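Local coordinates for attaching and effacing protein, pathogenesis factor (Escherichia coli, PDB 4E9L), which probably acts as an adhesin of the intimin/invasin family, this fragment being a string of immunoglobulin-like domains from the bacterial surface protein FdeC, at residues A[125-133]-A[168-176]. Sequence-based numbering, arbitrary orientation.
Sequences GLNPDAPSL and DVMPKLNGQ
Asp129 grips the hairpin turn of 168-176 with both carboxylate oxygens. Asn174 N reaches OD1 of Asp129 at 2.8 Å, on the syn side but 19° out of the carboxylate plane, while Gly175 N meets the syn lone pair of OD2 at 2.7 Å. A chi1 of -50° keeps CG beside the backbone N of Asp129, turning the carboxylate to the side of the N-H that donates to Lys172 O (3.1 Å). The type I' turn needs two residues of positive phi at its corners, a place suited to Asn174 and Gly175; their amides point to the carboxylate and probably stabilise its negative charge.

Such a link ties a proline-rich edge segment to strand 165-173 of an immunoglobulin-like β-sandwich domain of the Invasin domain 3 family. Beyond Asp129, Ser132 and Met170 form an antiparallel hydrogen-bonded pair, then Leu133 and Val169 a non-hydrogen-bonded one. Between the Asp129 bond and the Ser132/Met170 pair, water 2 accepts from Lys172 N and lies close to Asp129 O.

On the inner face Val169, β-branched and at ease in a strand, is buried: its CG2 lies 3.8 Å from CD2 of Leu133, side by side, and Ile158 of the other sheet touches both. Leu173 brings CD1 up to Asn127 O and Pro128 CA (3.7 Å); its CD2 meets Leu126 CD2 at 4.1 Å, the side chains crossing at about a right angle. On the partly exposed outer face small Ser132 leaves room for the long aliphatic chain of Lys172 along its CB, and NZ ends in a weak hydrogen bond to OG (3.3 Å). At the exposed end water 1 joins Asn127 O to Asn174 OD1, the latter weakly.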
# COMPACT_ATOMS: atom_id res chain seq x y z
N GLY A 125 35.20 -4.19 43.97
CA GLY A 125 34.66 -4.54 45.29
C GLY A 125 33.40 -3.82 45.72
O GLY A 125 33.05 -3.86 46.91
N LEU A 126 32.70 -3.17 44.76
CA LEU A 126 31.42 -2.49 45.01
C LEU A 126 30.30 -3.53 45.12
O LEU A 126 30.48 -4.70 44.74
CB LEU A 126 31.08 -1.58 43.79
CG LEU A 126 31.96 -0.37 43.49
CD1 LEU A 126 31.55 0.22 42.18
CD2 LEU A 126 31.87 0.70 44.58
N ASN A 127 29.12 -3.09 45.58
CA ASN A 127 27.91 -3.92 45.62
C ASN A 127 26.87 -3.21 44.73
O ASN A 127 26.05 -2.43 45.22
CB ASN A 127 27.40 -4.12 47.05
CG ASN A 127 26.16 -4.97 47.09
OD1 ASN A 127 26.00 -5.92 46.32
ND2 ASN A 127 25.21 -4.56 47.91
N PRO A 128 26.96 -3.37 43.40
CA PRO A 128 26.03 -2.64 42.53
C PRO A 128 24.60 -3.17 42.55
O PRO A 128 24.34 -4.35 42.80
CB PRO A 128 26.67 -2.78 41.15
CG PRO A 128 27.40 -4.07 41.19
CD PRO A 128 27.88 -4.22 42.62
N ASP A 129 23.65 -2.28 42.21
CA ASP A 129 22.26 -2.64 42.05
C ASP A 129 22.17 -3.46 40.78
O ASP A 129 23.12 -3.51 40.02
CB ASP A 129 21.39 -1.39 41.83
CG ASP A 129 21.57 -0.24 42.81
OD1 ASP A 129 22.32 -0.41 43.81
OD2 ASP A 129 20.93 0.81 42.60
N ALA A 130 21.01 -4.03 40.51
CA ALA A 130 20.75 -4.71 39.24
C ALA A 130 20.84 -3.65 38.12
O ALA A 130 20.50 -2.49 38.38
CB ALA A 130 19.34 -5.30 39.26
N PRO A 131 21.27 -4.01 36.89
CA PRO A 131 21.30 -3.02 35.79
C PRO A 131 19.92 -2.40 35.55
O PRO A 131 18.90 -3.08 35.68
CB PRO A 131 21.72 -3.86 34.57
CG PRO A 131 22.50 -5.01 35.16
CD PRO A 131 21.73 -5.33 36.42
N SER A 132 19.88 -1.10 35.29
CA SER A 132 18.64 -0.39 35.04
C SER A 132 18.34 -0.40 33.52
O SER A 132 19.13 0.12 32.72
CB SER A 132 18.69 1.02 35.62
OG SER A 132 17.63 1.83 35.15
N LEU A 133 17.23 -1.07 33.13
CA LEU A 133 16.84 -1.21 31.72
C LEU A 133 15.63 -0.35 31.40
O LEU A 133 14.63 -0.38 32.12
CB LEU A 133 16.50 -2.68 31.34
CG LEU A 133 17.38 -3.85 31.80
CD1 LEU A 133 16.85 -5.17 31.24
CD2 LEU A 133 18.83 -3.68 31.37
N ASP A 168 18.03 1.08 26.65
CA ASP A 168 18.93 1.99 27.37
C ASP A 168 19.34 1.28 28.65
O ASP A 168 18.47 0.77 29.37
CB ASP A 168 18.21 3.30 27.73
CG ASP A 168 17.87 4.20 26.56
OD1 ASP A 168 18.06 3.77 25.40
OD2 ASP A 168 17.41 5.35 26.81
N VAL A 169 20.64 1.19 28.92
CA VAL A 169 21.15 0.52 30.12
C VAL A 169 22.03 1.48 30.91
O VAL A 169 22.96 2.08 30.36
CB VAL A 169 21.88 -0.82 29.79
CG1 VAL A 169 22.31 -1.57 31.05
CG2 VAL A 169 21.02 -1.72 28.90
N MET A 170 21.72 1.63 32.20
CA MET A 170 22.49 2.48 33.11
C MET A 170 22.84 1.67 34.38
O MET A 170 21.92 1.13 35.03
CB MET A 170 21.67 3.77 33.44
CG MET A 170 22.23 4.61 34.62
SD MET A 170 23.83 5.45 34.27
CE MET A 170 23.27 6.85 33.27
N PRO A 171 24.14 1.57 34.78
CA PRO A 171 24.43 0.94 36.08
C PRO A 171 24.04 1.92 37.19
O PRO A 171 24.02 3.15 36.97
CB PRO A 171 25.94 0.71 36.04
CG PRO A 171 26.45 1.81 35.16
CD PRO A 171 25.36 2.14 34.17
N LYS A 172 23.67 1.37 38.34
CA LYS A 172 23.24 2.14 39.49
C LYS A 172 23.86 1.62 40.79
O LYS A 172 24.16 0.44 40.92
CB LYS A 172 21.70 2.21 39.57
CG LYS A 172 21.06 2.99 38.38
CD LYS A 172 19.62 3.35 38.62
CE LYS A 172 19.08 4.25 37.53
NZ LYS A 172 17.59 4.19 37.46
N LEU A 173 24.07 2.52 41.74
CA LEU A 173 24.62 2.21 43.05
C LEU A 173 23.72 2.93 44.01
O LEU A 173 23.64 4.16 43.98
CB LEU A 173 26.09 2.69 43.13
CG LEU A 173 26.99 2.03 44.15
CD1 LEU A 173 27.25 0.59 43.79
CD2 LEU A 173 28.34 2.76 44.26
N ASN A 174 22.90 2.15 44.75
CA ASN A 174 21.90 2.64 45.72
C ASN A 174 20.88 3.58 45.05
O ASN A 174 20.52 4.61 45.62
CB ASN A 174 22.58 3.31 46.95
CG ASN A 174 23.68 2.51 47.62
OD1 ASN A 174 24.86 2.87 47.58
ND2 ASN A 174 23.31 1.45 48.32
N GLY A 175 20.45 3.22 43.83
CA GLY A 175 19.51 4.02 43.04
C GLY A 175 20.11 5.19 42.27
O GLY A 175 19.40 5.82 41.48
N GLN A 176 21.41 5.51 42.48
CA GLN A 176 22.07 6.64 41.79
C GLN A 176 22.79 6.18 40.51
O GLN A 176 23.43 5.13 40.53
CB GLN A 176 23.09 7.33 42.72
CG GLN A 176 22.54 7.80 44.08
CD GLN A 176 21.48 8.87 43.93
OE1 GLN A 176 21.67 9.89 43.26
NE2 GLN A 176 20.33 8.64 44.55
O HOH W 1 26.05 -0.36 47.58
O HOH W 2 23.51 -1.56 38.29